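Local coordinates for protein alpha-fucosidase (Bifidobacterium bifidum, PDB 2EAB) that probably hydrolyses alpha-1,2-linked L-fucose from glycans, this chain being the catalytic domain of a longer, calcium-binding bifidobacterial glycoside hydrolase, at residues 358-372 with 740-752. Sequence-based numbering, arbitrary orientation.
Sequences YQRGSATTAQKRELE and TTYQLVELQLKNA
Leu749 CD2 lies over one face of the Tyr358 ring in a CH-pi contact, 4.2 Å from the centroid, while Glu746 O and Lys750 CG sit at the ring's edge. The Tyr742 ring receives Glu372 OE2 and Lys368 NZ at its hydroxyl edge, the Glu372 carboxylate turned 78° to it; Trp809 also meets this ring. Tyr358 extends toward helix 738-751 because its chi1 of -162° sets CG opposite the backbone N, its OH 3.4 Å from Glu746 CG. Glu372 OE2 accepts two hydroxyls: Tyr742 OH at 2.6 Å on the syn side, somewhat out of plane, and Tyr358 OH at 2.7 Å on the anti lone pair. Arg369 NH1 makes a salt bridge with Glu372 OE1, its hydrogen bond weak. Lys368 NZ makes a 2.7 Å salt bridge with Glu746 OE2 and donates to Tyr742 OH. Leu371 meets Leu749 tip to tip, and Gln359 NE2 donates to Lys750 O from above the carbonyl plane. With an alanine here instead of Glu372, both tyrosine hydroxyls would probably lose their shared acceptor and Arg369 its salt-bridge mate. Helices 351-360, 365-386 and 738-751 are thus joined by a buried polar network, in which Lys368 and Arg369 probably help keep Glu372 ionised.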
# COMPACT_ATOMS: atom_id res chain seq x y z
N TYR A 358 -20.08 6.05 16.55
CA TYR A 358 -19.38 7.05 15.76
C TYR A 358 -20.25 7.48 14.57
O TYR A 358 -20.38 8.67 14.29
CB TYR A 358 -18.04 6.50 15.28
CG TYR A 358 -17.03 7.52 14.82
CD1 TYR A 358 -16.00 7.94 15.67
CD2 TYR A 358 -17.06 8.03 13.52
CE1 TYR A 358 -15.05 8.86 15.24
CE2 TYR A 358 -16.12 8.96 13.09
CZ TYR A 358 -15.12 9.37 13.95
OH TYR A 358 -14.19 10.28 13.50
N GLN A 359 -20.84 6.50 13.89
CA GLN A 359 -21.71 6.76 12.73
C GLN A 359 -22.97 7.55 13.11
O GLN A 359 -23.42 8.40 12.35
CB GLN A 359 -22.11 5.44 12.06
CG GLN A 359 -20.97 4.75 11.32
CD GLN A 359 -21.30 3.34 10.88
OE1 GLN A 359 -22.03 2.61 11.56
NE2 GLN A 359 -20.73 2.93 9.75
N ARG A 360 -23.52 7.24 14.28
CA ARG A 360 -24.77 7.86 14.73
C ARG A 360 -24.55 9.21 15.42
O ARG A 360 -25.50 9.97 15.64
CB ARG A 360 -25.54 6.91 15.64
CG ARG A 360 -26.11 5.69 14.91
CD ARG A 360 -26.77 4.71 15.86
NE ARG A 360 -27.95 5.27 16.52
CZ ARG A 360 -29.18 5.26 16.01
NH1 ARG A 360 -29.42 4.72 14.83
NH2 ARG A 360 -30.18 5.81 16.70
N GLY A 361 -23.29 9.50 15.76
CA GLY A 361 -22.94 10.76 16.42
C GLY A 361 -23.17 10.74 17.91
O GLY A 361 -23.30 11.80 18.54
N SER A 362 -23.21 9.54 18.50
CA SER A 362 -23.42 9.39 19.94
C SER A 362 -22.13 8.99 20.67
O SER A 362 -22.13 8.82 21.89
CB SER A 362 -24.53 8.37 20.22
OG SER A 362 -24.17 7.08 19.76
N ALA A 363 -21.04 8.84 19.92
CA ALA A 363 -19.74 8.54 20.52
C ALA A 363 -19.23 9.75 21.30
O ALA A 363 -19.28 10.88 20.82
CB ALA A 363 -18.74 8.13 19.46
N THR A 364 -18.73 9.49 22.51
CA THR A 364 -18.09 10.53 23.32
C THR A 364 -16.75 10.90 22.69
O THR A 364 -16.26 10.20 21.80
CB THR A 364 -17.80 10.02 24.75
OG1 THR A 364 -16.85 8.95 24.68
CG2 THR A 364 -19.08 9.55 25.44
N THR A 365 -16.16 11.99 23.16
CA THR A 365 -14.84 12.41 22.67
C THR A 365 -13.82 11.28 22.80
O THR A 365 -13.11 10.97 21.83
CB THR A 365 -14.36 13.69 23.37
OG1 THR A 365 -15.30 14.74 23.13
CG2 THR A 365 -12.98 14.12 22.86
N ALA A 366 -13.76 10.66 23.97
CA ALA A 366 -12.83 9.55 24.20
C ALA A 366 -13.06 8.40 23.22
O ALA A 366 -12.11 7.79 22.73
CB ALA A 366 -12.94 9.05 25.64
N GLN A 367 -14.33 8.11 22.94
CA GLN A 367 -14.71 7.06 22.00
C GLN A 367 -14.36 7.41 20.55
O GLN A 367 -13.90 6.55 19.80
CB GLN A 367 -16.19 6.72 22.13
CG GLN A 367 -16.50 5.94 23.40
CD GLN A 367 -17.98 5.83 23.69
OE1 GLN A 367 -18.80 6.54 23.11
NE2 GLN A 367 -18.34 4.94 24.62
N LYS A 368 -14.57 8.67 20.17
CA LYS A 368 -14.12 9.13 18.85
C LYS A 368 -12.61 8.96 18.70
O LYS A 368 -12.14 8.46 17.68
CB LYS A 368 -14.52 10.59 18.59
CG LYS A 368 -16.00 10.81 18.34
CD LYS A 368 -16.29 12.21 17.84
CE LYS A 368 -15.87 12.39 16.38
NZ LYS A 368 -15.98 13.80 15.94
N ARG A 369 -11.86 9.36 19.72
CA ARG A 369 -10.42 9.18 19.70
C ARG A 369 -10.02 7.71 19.68
O ARG A 369 -9.03 7.34 19.05
CB ARG A 369 -9.75 9.93 20.86
CG ARG A 369 -10.04 11.44 20.92
CD ARG A 369 -9.67 12.19 19.63
NE ARG A 369 -10.25 13.54 19.65
CZ ARG A 369 -11.28 13.96 18.92
NH1 ARG A 369 -11.88 13.15 18.05
NH2 ARG A 369 -11.71 15.20 19.05
N GLU A 370 -10.80 6.86 20.36
CA GLU A 370 -10.56 5.42 20.29
C GLU A 370 -10.68 4.88 18.86
O GLU A 370 -9.78 4.19 18.40
CB GLU A 370 -11.47 4.63 21.24
CG GLU A 370 -11.22 3.12 21.16
CD GLU A 370 -12.02 2.29 22.15
OE1 GLU A 370 -12.74 2.88 22.99
OE2 GLU A 370 -11.93 1.05 22.08
N LEU A 371 -11.77 5.20 18.18
CA LEU A 371 -11.95 4.70 16.81
C LEU A 371 -10.89 5.26 15.86
O LEU A 371 -10.32 4.52 15.05
CB LEU A 371 -13.36 4.97 16.28
CG LEU A 371 -13.69 4.25 14.97
CD1 LEU A 371 -13.60 2.73 15.11
CD2 LEU A 371 -15.05 4.64 14.43
N GLU A 372 -10.61 6.55 15.98
CA GLU A 372 -9.62 7.20 15.12
C GLU A 372 -8.22 6.60 15.31
O GLU A 372 -7.53 6.28 14.33
CB GLU A 372 -9.62 8.71 15.34
CG GLU A 372 -10.92 9.36 14.86
CD GLU A 372 -11.26 10.68 15.54
OE1 GLU A 372 -10.40 11.26 16.25
OE2 GLU A 372 -12.41 11.14 15.36
N THR A 740 -10.15 20.45 7.72
CA THR A 740 -10.73 19.76 6.58
C THR A 740 -10.21 18.33 6.50
O THR A 740 -10.97 17.39 6.23
CB THR A 740 -10.50 20.52 5.26
OG1 THR A 740 -11.07 21.83 5.39
CG2 THR A 740 -11.17 19.81 4.10
N THR A 741 -8.91 18.15 6.75
CA THR A 741 -8.30 16.82 6.73
C THR A 741 -8.98 15.91 7.75
O THR A 741 -9.35 14.77 7.42
CB THR A 741 -6.78 16.87 7.01
OG1 THR A 741 -6.16 17.77 6.09
CG2 THR A 741 -6.16 15.50 6.84
N TYR A 742 -9.14 16.41 8.97
CA TYR A 742 -9.81 15.65 10.01
C TYR A 742 -11.25 15.30 9.64
O TYR A 742 -11.72 14.19 9.89
CB TYR A 742 -9.77 16.38 11.36
CG TYR A 742 -10.62 15.68 12.38
CD1 TYR A 742 -10.21 14.47 12.93
CD2 TYR A 742 -11.87 16.18 12.73
CE1 TYR A 742 -11.00 13.79 13.84
CE2 TYR A 742 -12.67 15.51 13.65
CZ TYR A 742 -12.23 14.32 14.19
OH TYR A 742 -13.03 13.64 15.09
N GLN A 743 -11.95 16.26 9.04
CA GLN A 743 -13.33 16.03 8.61
C GLN A 743 -13.41 14.88 7.60
O GLN A 743 -14.38 14.12 7.59
CB GLN A 743 -13.94 17.29 8.04
CG GLN A 743 -14.37 18.32 9.06
CD GLN A 743 -15.04 19.50 8.40
OE1 GLN A 743 -16.24 19.70 8.51
NE2 GLN A 743 -14.25 20.28 7.67
N LEU A 744 -12.38 14.75 6.76
CA LEU A 744 -12.30 13.64 5.81
C LEU A 744 -12.02 12.31 6.51
O LEU A 744 -12.56 11.28 6.11
CB LEU A 744 -11.29 13.93 4.70
CG LEU A 744 -11.73 15.03 3.72
CD1 LEU A 744 -10.53 15.53 2.96
CD2 LEU A 744 -12.83 14.56 2.76
N VAL A 745 -11.18 12.33 7.54
CA VAL A 745 -10.98 11.14 8.38
C VAL A 745 -12.31 10.70 9.00
O VAL A 745 -12.66 9.52 8.96
CB VAL A 745 -9.91 11.37 9.48
CG1 VAL A 745 -9.87 10.20 10.45
CG2 VAL A 745 -8.53 11.58 8.86
N GLU A 746 -13.06 11.66 9.54
CA GLU A 746 -14.38 11.39 10.11
C GLU A 746 -15.29 10.72 9.08
O GLU A 746 -15.98 9.75 9.39
CB GLU A 746 -15.05 12.68 10.54
CG GLU A 746 -14.61 13.26 11.85
CD GLU A 746 -15.47 14.46 12.23
OE1 GLU A 746 -15.63 15.37 11.39
OE2 GLU A 746 -15.99 14.49 13.37
N LEU A 747 -15.29 11.26 7.87
CA LEU A 747 -16.13 10.73 6.81
C LEU A 747 -15.71 9.33 6.39
O LEU A 747 -16.57 8.49 6.10
CB LEU A 747 -16.18 11.68 5.62
CG LEU A 747 -17.00 12.97 5.84
CD1 LEU A 747 -16.72 14.00 4.76
CD2 LEU A 747 -18.49 12.68 5.95
N GLN A 748 -14.40 9.06 6.35
CA GLN A 748 -13.92 7.71 6.07
C GLN A 748 -14.42 6.72 7.12
O GLN A 748 -14.89 5.63 6.78
CB GLN A 748 -12.40 7.65 5.96
CG GLN A 748 -11.91 6.24 5.61
CD GLN A 748 -10.40 6.11 5.54
OE1 GLN A 748 -9.67 6.82 6.23
NE2 GLN A 748 -9.93 5.19 4.71
N LEU A 749 -14.31 7.10 8.39
CA LEU A 749 -14.73 6.22 9.47
C LEU A 749 -16.24 5.97 9.43
O LEU A 749 -16.69 4.87 9.70
CB LEU A 749 -14.28 6.77 10.83
CG LEU A 749 -12.91 6.28 11.31
CD1 LEU A 749 -11.81 6.46 10.26
CD2 LEU A 749 -12.51 6.96 12.60
N LYS A 750 -17.01 6.99 9.06
CA LYS A 750 -18.47 6.86 9.01
C LYS A 750 -18.98 6.12 7.78
O LYS A 750 -20.01 5.43 7.85
CB LYS A 750 -19.14 8.24 9.09
CG LYS A 750 -19.02 8.90 10.44
CD LYS A 750 -19.58 10.31 10.41
CE LYS A 750 -19.37 11.00 11.74
NZ LYS A 750 -19.91 12.38 11.74
N ASN A 751 -18.27 6.23 6.67
CA ASN A 751 -18.79 5.81 5.37
C ASN A 751 -17.94 4.81 4.59
O ASN A 751 -18.32 4.42 3.49
CB ASN A 751 -19.05 7.03 4.49
CG ASN A 751 -20.06 7.98 5.10
OD1 ASN A 751 -21.23 7.64 5.26
ND2 ASN A 751 -19.61 9.18 5.44
N ALA A 752 -16.80 4.39 5.15
CA ALA A 752 -15.88 3.53 4.40
C ALA A 752 -15.15 2.51 5.27
O ALA A 752 -14.10 1.99 4.88
CB ALA A 752 -14.89 4.37 3.58
O HOH W 1 -18.09 3.06 8.15
O HOH W 2 -22.45 11.36 13.10